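Local structure of ATP-dependent RNA helicase HrpB (Escherichia coli, 6EUD) at residues D501-R506 with L591-L596; W534-L539 with L555-D560. The protein hydrolyses ATP to ADP and phosphate as a DExH-box helicase that binds single-stranded RNA. All coordinates share one frame; numbering follows the deposited sequence.

Both contacts involve one small mixed sheet, in which strands 503-506 and 534-542 run antiparallel as neighbours; the centres of the two contacts lie about 10 Å apart. Contact 2 works within this sheet, pairing 534-539 with strand 554-556 and the first turn of the helix that follows. Contact 1 joins the same sheet to a separate three-stranded antiparallel sheet through the turn between 584-593 and 596-602. Backbone bonds couple the two: A504 N probably donates to L535 O at 2.7 Å, and R502 O probably accepts from A537 N at 2.9 Å. W534 is the shared side chain, touching I503, R505 and L596. Both contacts lie away from the predicted ATP-binding loop and the DEFH box.

Contact 1: D501-R506 with L591-L596; sequences DRIARR and LQIGQL. With EDO (1,2-ethanediol), chain C.
Strand 503-506 faces the type II' turn from I593 to L596 without pairing with it, the CA atoms of R505 and L596 being 7.3 Å apart. The turn ends a two-residue beta-hairpin in the connector region of HrpB, closed by backbone bonds from I593 N to L596 O (2.9 Å) and L596 N to I593 O (3.0 Å). L596 does most of the touching. With its CG anti to the carbonyl carbon (chi1 -66°) and an extended second torsion, it sends CD1 against the strand, 3.5 Å from I503 O and 3.9 Å from R505 CB. I503 adds two branches: its CG2 is 4.3 Å from L596 CD1, and its CD1 comes to 4.1 Å from I593 CG2, the two isoleucines crossing at about a right angle. R505 gives only its CB to this patch; its guanidinium leads away to a salt bridge with E533. Just before the strand, D501 OD2 forms a salt bridge with R422 and accepts a hydrogen bond from a 1,2-ethanediol, probably from the crystallisation liquor. With no hydrogen bond between the segments, this junction of hairpin end and sheet rests on the fit of buried aliphatic branches.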
ATOM      1  N   ASP A 501      17.902   5.565  -2.690  1.00 34.89           N
ATOM      2  CA  ASP A 501      16.932   6.463  -2.072  1.00 34.87           C
ATOM      3  C   ASP A 501      17.170   6.622  -0.568  1.00 40.28           C
ATOM      4  O   ASP A 501      16.538   7.469   0.078  1.00 41.09           O
ATOM      5  CB  ASP A 501      15.515   5.941  -2.307  1.00 31.45           C
ATOM      6  CG  ASP A 501      15.355   4.492  -1.872  1.00 30.82           C
ATOM      7  OD1 ASP A 501      16.329   3.731  -1.995  1.00 37.96           O
ATOM      8  OD2 ASP A 501      14.271   4.092  -1.412  1.00 30.53           O
ATOM      9  N   ARG A 502      18.054   5.795  -0.004  1.00 38.50           N
ATOM     10  CA  ARG A 502      18.315   5.872   1.430  1.00 36.84           C
ATOM     11  C   ARG A 502      19.728   6.348   1.731  1.00 35.70           C
ATOM     12  O   ARG A 502      20.198   6.210   2.852  1.00 41.25           O
ATOM     13  CB  ARG A 502      18.056   4.526   2.090  1.00 34.21           C
ATOM     14  CG  ARG A 502      16.638   4.078   1.893  1.00 31.54           C
ATOM     15  CD  ARG A 502      16.371   2.750   2.544  1.00 32.22           C
ATOM     16  NE  ARG A 502      15.011   2.314   2.259  1.00 34.42           N
ATOM     17  CZ  ARG A 502      14.548   1.112   2.564  1.00 37.59           C
ATOM     18  NH1 ARG A 502      15.340   0.217   3.150  1.00 41.19           N
ATOM     19  NH2 ARG A 502      13.298   0.801   2.277  1.00 34.12           N
ATOM     20  N   ILE A 503      20.398   6.896   0.723  1.00 38.58           N
ATOM     21  CA  ILE A 503      21.601   7.696   0.933  1.00 43.70           C
ATOM     22  C   ILE A 503      21.267   8.902   1.805  1.00 53.94           C
ATOM     23  O   ILE A 503      20.301   9.615   1.539  1.00 58.06           O
ATOM     24  CB  ILE A 503      22.173   8.175  -0.387  1.00 39.86           C
ATOM     25  CG1 ILE A 503      22.741   6.981  -1.161  1.00 39.41           C
ATOM     26  CG2 ILE A 503      23.203   9.265  -0.145  1.00 35.59           C
ATOM     27  CD1 ILE A 503      23.160   7.300  -2.586  1.00 36.92           C
ATOM     28  N   ALA A 504      22.050   9.128   2.852  1.00 57.27           N
ATOM     29  CA  ALA A 504      21.712  10.164   3.825  1.00 58.79           C
ATOM     30  C   ALA A 504      22.777  11.252   3.937  1.00 61.98           C
ATOM     31  O   ALA A 504      23.975  10.965   4.017  1.00 64.71           O
ATOM     32  CB  ALA A 504      21.478   9.543   5.159  1.00 58.23           C
ATOM     33  N   ARG A 505      22.336  12.505   3.934  1.00 62.53           N
ATOM     34  CA  ARG A 505      23.248  13.626   4.128  1.00 60.17           C
ATOM     35  C   ARG A 505      22.879  14.372   5.401  1.00 59.04           C
ATOM     36  O   ARG A 505      21.694  14.509   5.743  1.00 50.14           O
ATOM     37  CB  ARG A 505      23.228  14.564   2.931  1.00 62.34           C
ATOM     38  CG  ARG A 505      24.070  15.810   3.119  1.00 67.47           C
ATOM     39  CD  ARG A 505      23.730  16.858   2.081  1.00 74.29           C
ATOM     40  NE  ARG A 505      24.297  18.153   2.436  1.00 81.30           N
ATOM     41  CZ  ARG A 505      25.466  18.607   2.000  1.00 85.26           C
ATOM     42  NH1 ARG A 505      26.196  17.882   1.163  1.00 84.48           N
ATOM     43  NH2 ARG A 505      25.893  19.797   2.389  1.00 88.69           N
ATOM     44  N   ARG A 506      23.904  14.819   6.123  1.00 66.06           N
ATOM     45  CA  ARG A 506      23.693  15.556   7.363  1.00 69.71           C
ATOM     46  C   ARG A 506      23.093  16.913   7.031  1.00 68.84           C
ATOM     47  O   ARG A 506      23.493  17.564   6.059  1.00 69.54           O
ATOM     48  CB  ARG A 506      25.001  15.717   8.148  1.00 73.98           C
ATOM     49  CG  ARG A 506      24.792  16.224   9.576  1.00 71.86           C
ATOM     50  CD  ARG A 506      26.104  16.430  10.332  1.00 71.06           C
ATOM     51  NE  ARG A 506      26.809  17.630   9.899  1.00 70.76           N
ATOM     52  CZ  ARG A 506      26.628  18.839  10.428  1.00 70.85           C
ATOM     53  NH1 ARG A 506      25.757  19.020  11.415  1.00 67.74           N
ATOM     54  NH2 ARG A 506      27.321  19.872   9.965  1.00 73.64           N
ATOM     55  N   LEU A 591      23.759  19.954  -8.898  1.00 60.06           N
ATOM     56  CA  LEU A 591      23.953  18.508  -8.938  1.00 57.25           C
ATOM     57  C   LEU A 591      23.187  17.890  -7.766  1.00 53.54           C
ATOM     58  O   LEU A 591      23.329  18.378  -6.604  1.00 50.19           O
ATOM     59  CB  LEU A 591      25.440  18.164  -8.882  1.00 59.33           C
ATOM     60  CG  LEU A 591      26.224  18.735 -10.072  1.00 63.97           C
ATOM     61  CD1 LEU A 591      27.701  18.313 -10.071  1.00 67.17           C
ATOM     62  CD2 LEU A 591      25.535  18.309 -11.345  1.00 62.19           C
ATOM     63  N   GLN A 592      22.346  16.873  -8.014  1.00 54.18           N
ATOM     64  CA  GLN A 592      21.593  16.436  -6.845  1.00 60.05           C
ATOM     65  C   GLN A 592      21.627  14.863  -6.827  1.00 45.53           C
ATOM     66  O   GLN A 592      21.784  14.173  -7.861  1.00 46.68           O
ATOM     67  CB  GLN A 592      20.162  16.967  -6.883  1.00 66.49           C
ATOM     68  CG  GLN A 592      19.421  16.412  -8.120  1.00 76.92           C
ATOM     69  CD  GLN A 592      18.386  17.357  -8.706  1.00 86.70           C
ATOM     70  OE1 GLN A 592      17.239  17.446  -8.254  1.00 90.22           O
ATOM     71  NE2 GLN A 592      18.749  17.892  -9.915  1.00 93.22           N
ATOM     72  N   ILE A 593      21.602  14.291  -5.636  1.00 46.04           N
ATOM     73  CA  ILE A 593      21.355  12.873  -5.483  1.00 46.31           C
ATOM     74  C   ILE A 593      19.947  12.722  -4.938  1.00 45.31           C
ATOM     75  O   ILE A 593      19.705  12.940  -3.752  1.00 45.66           O
ATOM     76  CB  ILE A 593      22.369  12.219  -4.553  1.00 51.70           C
ATOM     77  CG1 ILE A 593      23.786  12.379  -5.111  1.00 52.00           C
ATOM     78  CG2 ILE A 593      22.055  10.775  -4.439  1.00 51.63           C
ATOM     79  CD1 ILE A 593      24.836  11.837  -4.225  1.00 50.11           C
ATOM     80  N   GLY A 594      19.004  12.398  -5.814  1.00 47.74           N
ATOM     81  CA  GLY A 594      17.605  12.429  -5.427  1.00 47.15           C
ATOM     82  C   GLY A 594      17.214  13.839  -5.025  1.00 46.92           C
ATOM     83  O   GLY A 594      17.423  14.773  -5.790  1.00 46.38           O
ATOM     84  N   GLN A 595      16.686  13.993  -3.814  1.00 49.88           N
ATOM     85  CA  GLN A 595      16.269  15.294  -3.293  1.00 50.47           C
ATOM     86  C   GLN A 595      17.388  16.032  -2.563  1.00 54.68           C
ATOM     87  O   GLN A 595      17.166  17.110  -2.016  1.00 57.36           O
ATOM     88  CB  GLN A 595      15.081  15.116  -2.347  1.00 53.01           C
ATOM     89  CG  GLN A 595      13.895  14.441  -2.992  1.00 54.44           C
ATOM     90  CD  GLN A 595      13.437  15.189  -4.218  1.00 62.39           C
ATOM     91  OE1 GLN A 595      13.024  16.340  -4.120  1.00 72.08           O
ATOM     92  NE2 GLN A 595      13.540  14.556  -5.388  1.00 63.70           N
ATOM     93  N   LEU A 596      18.583  15.440  -2.551  1.00 54.75           N
ATOM     94  CA  LEU A 596      19.734  15.966  -1.802  1.00 53.42           C
ATOM     95  C   LEU A 596      20.615  16.816  -2.685  1.00 55.18           C
ATOM     96  O   LEU A 596      21.209  16.313  -3.634  1.00 58.00           O
ATOM     97  CB  LEU A 596      20.581  14.831  -1.204  1.00 51.90           C
ATOM     98  CG  LEU A 596      19.927  13.972  -0.129  1.00 52.29           C
ATOM     99  CD1 LEU A 596      20.867  12.855   0.317  1.00 53.97           C
ATOM    100  CD2 LEU A 596      19.526  14.867   1.036  1.00 52.84           C
TER
HETATM  101  C1  EDO C 902      12.304   5.248  -4.663  1.00 56.79           C
HETATM  102  O1  EDO C 902      11.236   4.339  -4.745  1.00 52.09           O
HETATM  103  C2  EDO C 902      12.049   6.271  -3.546  1.00 60.52           C
HETATM  104  O2  EDO C 902      11.950   5.641  -2.254  1.00 59.61           O

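Contact 2: W534-L539 with L555-D560; sequences WLIAPL and LLVDID
Strand 554-556 pairs antiparallel with strand 534-542 at L535-L556 and I536-L555, then passes through a short linker into helix 559-565, whose first turn lies beside W534. I536 and L555 form a hydrogen-bonded pair: I536 N donates to L555 O at 2.8 Å, in the carbonyl plane, and L555 N returns a bond to I536 O at 2.9 Å. L535 and L556 are the adjoining non-hydrogen-bonded pair, and L535 CD2 rests on L556 CB at 3.8 Å. One residue further on, V557 N reaches W534 O at 3.1 Å in an almost straight bond (173° at the hydrogen), the donor tilted from the carbonyl plane. A water continues the ladder, accepting from W534 N and donating to V557 O.

The indole of W534 carries the contact with the helix. I559 lies over one face, its CB 3.5 Å from the centroid of the five-membered ring and only 9° off the normal, a CH-pi contact. Its CG1, anti to the backbone N (chi1 -170°), lies over the centre of the indole and carries CD1 across to the six-membered ring, where I559 CD1 meets W534 CE3 at 3.5 Å; I559 CG2 sits by CD1 and NE1 of W534. V557 bridges W534 and I536, which point to the same side of their strand: its CG2 lies against W534 CB (3.8 Å) and its CG1 against I536 CG1 (3.7 Å), meeting I536 at about a right angle. I536 and L555 also touch L495 of helix 491-498.

D558 is the N-cap: its OD2 accepts a hydrogen bond from E561 N and a weak one from D560 N. Such features mark an antiparallel pairing in which the short strand leads into an Asp N-capped helix, the first helical residue lying over the indole of the partner strand.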
ATOM      1  N   TRP A 534      28.016  11.933   5.149  1.00 53.23           N
ATOM      2  CA  TRP A 534      27.316  11.099   4.173  1.00 53.75           C
ATOM      3  C   TRP A 534      27.234   9.635   4.580  1.00 51.51           C
ATOM      4  O   TRP A 534      28.251   9.010   4.878  1.00 52.76           O
ATOM      5  CB  TRP A 534      27.985  11.216   2.814  1.00 55.48           C
ATOM      6  CG  TRP A 534      27.718  12.503   2.166  1.00 56.44           C
ATOM      7  CD1 TRP A 534      28.446  13.644   2.293  1.00 59.41           C
ATOM      8  CD2 TRP A 534      26.640  12.804   1.270  1.00 54.74           C
ATOM      9  NE1 TRP A 534      27.888  14.643   1.532  1.00 59.76           N
ATOM     10  CE2 TRP A 534      26.779  14.151   0.892  1.00 55.81           C
ATOM     11  CE3 TRP A 534      25.577  12.062   0.748  1.00 54.26           C
ATOM     12  CZ2 TRP A 534      25.897  14.778   0.014  1.00 54.99           C
ATOM     13  CZ3 TRP A 534      24.696  12.689  -0.127  1.00 54.16           C
ATOM     14  CH2 TRP A 534      24.863  14.033  -0.482  1.00 54.53           C
ATOM     15  N   LEU A 535      26.015   9.101   4.589  1.00 47.25           N
ATOM     16  CA  LEU A 535      25.781   7.704   4.935  1.00 50.62           C
ATOM     17  C   LEU A 535      24.905   7.016   3.904  1.00 52.23           C
ATOM     18  O   LEU A 535      24.298   7.665   3.064  1.00 41.53           O
ATOM     19  CB  LEU A 535      25.114   7.581   6.303  1.00 47.81           C
ATOM     20  CG  LEU A 535      25.740   8.317   7.486  1.00 50.38           C
ATOM     21  CD1 LEU A 535      24.800   8.248   8.694  1.00 46.04           C
ATOM     22  CD2 LEU A 535      27.132   7.743   7.806  1.00 47.54           C
ATOM     23  N   ILE A 536      24.856   5.689   3.967  1.00 50.68           N
ATOM     24  CA  ILE A 536      23.789   4.940   3.310  1.00 46.51           C
ATOM     25  C   ILE A 536      23.073   4.212   4.430  1.00 43.99           C
ATOM     26  O   ILE A 536      23.710   3.470   5.170  1.00 46.71           O
ATOM     27  CB  ILE A 536      24.302   3.924   2.267  1.00 49.89           C
ATOM     28  CG1 ILE A 536      25.258   4.585   1.276  1.00 45.94           C
ATOM     29  CG2 ILE A 536      23.118   3.340   1.519  1.00 48.89           C
ATOM     30  CD1 ILE A 536      25.759   3.662   0.235  1.00 42.54           C
ATOM     31  N   ALA A 537      21.775   4.443   4.587  1.00 40.21           N
ATOM     32  CA  ALA A 537      21.039   3.841   5.694  1.00 44.40           C
ATOM     33  C   ALA A 537      19.983   2.868   5.200  1.00 39.65           C
ATOM     34  O   ALA A 537      18.822   3.238   5.040  1.00 38.75           O
ATOM     35  CB  ALA A 537      20.393   4.919   6.559  1.00 40.54           C
ATOM     36  N   PRO A 538      20.383   1.611   4.968  1.00 42.94           N
ATOM     37  CA  PRO A 538      19.418   0.633   4.458  1.00 45.68           C
ATOM     38  C   PRO A 538      18.300   0.294   5.453  1.00 45.07           C
ATOM     39  O   PRO A 538      17.175   0.055   5.024  1.00 45.82           O
ATOM     40  CB  PRO A 538      20.294  -0.595   4.154  1.00 40.44           C
ATOM     41  CG  PRO A 538      21.501  -0.419   4.936  1.00 44.24           C
ATOM     42  CD  PRO A 538      21.745   1.053   5.016  1.00 41.22           C
ATOM     43  N   LEU A 539      18.599   0.283   6.747  1.00 46.21           N
ATOM     44  CA  LEU A 539      17.600  -0.088   7.747  1.00 50.44           C
ATOM     45  C   LEU A 539      17.097   1.119   8.556  1.00 51.09           C
ATOM     46  O   LEU A 539      17.865   1.787   9.260  1.00 52.07           O
ATOM     47  CB  LEU A 539      18.175  -1.150   8.684  1.00 55.70           C
ATOM     48  CG  LEU A 539      17.178  -2.061   9.389  1.00 57.43           C
ATOM     49  CD1 LEU A 539      16.287  -2.743   8.377  1.00 58.42           C
ATOM     50  CD2 LEU A 539      17.926  -3.076  10.211  1.00 61.65           C
ATOM     51  N   LEU A 555      25.920   2.805   6.860  1.00 45.37           N
ATOM     52  CA  LEU A 555      27.316   2.723   6.468  1.00 49.95           C
ATOM     53  C   LEU A 555      27.794   4.123   6.127  1.00 46.71           C
ATOM     54  O   LEU A 555      27.046   4.910   5.520  1.00 45.56           O
ATOM     55  CB  LEU A 555      27.496   1.780   5.270  1.00 50.35           C
ATOM     56  CG  LEU A 555      28.953   1.390   5.000  1.00 56.45           C
ATOM     57  CD1 LEU A 555      29.403   0.305   5.978  1.00 48.75           C
ATOM     58  CD2 LEU A 555      29.165   0.970   3.550  1.00 55.99           C
ATOM     59  N   LEU A 556      29.018   4.444   6.537  1.00 48.31           N
ATOM     60  CA  LEU A 556      29.599   5.734   6.208  1.00 57.72           C
ATOM     61  C   LEU A 556      30.251   5.642   4.848  1.00 56.12           C
ATOM     62  O   LEU A 556      30.897   4.651   4.518  1.00 54.69           O
ATOM     63  CB  LEU A 556      30.602   6.194   7.272  1.00 59.46           C
ATOM     64  CG  LEU A 556      32.010   5.610   7.335  1.00 64.16           C
ATOM     65  CD1 LEU A 556      32.991   6.418   6.503  1.00 64.18           C
ATOM     66  CD2 LEU A 556      32.481   5.547   8.792  1.00 70.45           C
ATOM     67  N   VAL A 557      30.050   6.678   4.047  1.00 57.24           N
ATOM     68  CA  VAL A 557      30.583   6.730   2.701  1.00 57.35           C
ATOM     69  C   VAL A 557      31.278   8.061   2.467  1.00 63.78           C
ATOM     70  O   VAL A 557      30.821   9.109   2.926  1.00 67.90           O
ATOM     71  CB  VAL A 557      29.479   6.538   1.646  1.00 54.76           C
ATOM     72  CG1 VAL A 557      28.867   5.156   1.772  1.00 54.50           C
ATOM     73  CG2 VAL A 557      28.412   7.592   1.795  1.00 45.58           C
ATOM     74  N   ASP A 558      32.408   8.015   1.780  1.00 66.31           N
ATOM     75  CA  ASP A 558      32.991   9.227   1.242  1.00 68.41           C
ATOM     76  C   ASP A 558      32.226   9.525  -0.045  1.00 65.17           C
ATOM     77  O   ASP A 558      32.279   8.752  -1.005  1.00 66.21           O
ATOM     78  CB  ASP A 558      34.492   9.055   1.005  1.00 75.30           C
ATOM     79  CG  ASP A 558      35.158  10.333   0.543  1.00 80.35           C
ATOM     80  OD1 ASP A 558      35.846  10.982   1.365  1.00 86.97           O
ATOM     81  OD2 ASP A 558      34.998  10.686  -0.643  1.00 77.91           O
ATOM     82  N   ILE A 559      31.486  10.626  -0.051  1.00 59.92           N
ATOM     83  CA  ILE A 559      30.536  10.868  -1.122  1.00 59.41           C
ATOM     84  C   ILE A 559      31.243  11.076  -2.446  1.00 59.29           C
ATOM     85  O   ILE A 559      30.700  10.746  -3.499  1.00 57.16           O
ATOM     86  CB  ILE A 559      29.619  12.090  -0.816  1.00 64.31           C
ATOM     87  CG1 ILE A 559      28.464  12.174  -1.820  1.00 57.74           C
ATOM     88  CG2 ILE A 559      30.424  13.395  -0.755  1.00 67.27           C
ATOM     89  CD1 ILE A 559      27.615  10.939  -1.884  1.00 54.54           C
ATOM     90  N   ASP A 560      32.463  11.597  -2.388  1.00 64.71           N
ATOM     91  CA  ASP A 560      33.239  11.873  -3.592  1.00 71.43           C
ATOM     92  C   ASP A 560      33.641  10.578  -4.296  1.00 71.70           C
ATOM     93  O   ASP A 560      33.591  10.488  -5.526  1.00 71.15           O
ATOM     94  CB  ASP A 560      34.473  12.707  -3.247  1.00 80.31           C
ATOM     95  CG  ASP A 560      34.111  14.074  -2.694  1.00 85.56           C
ATOM     96  OD1 ASP A 560      33.624  14.925  -3.475  1.00 87.92           O
ATOM     97  OD2 ASP A 560      34.297  14.289  -1.477  1.00 85.89           O
TER
HETATM   98  O   HOH W   1      30.553  11.413   4.651  1.00 44.03           O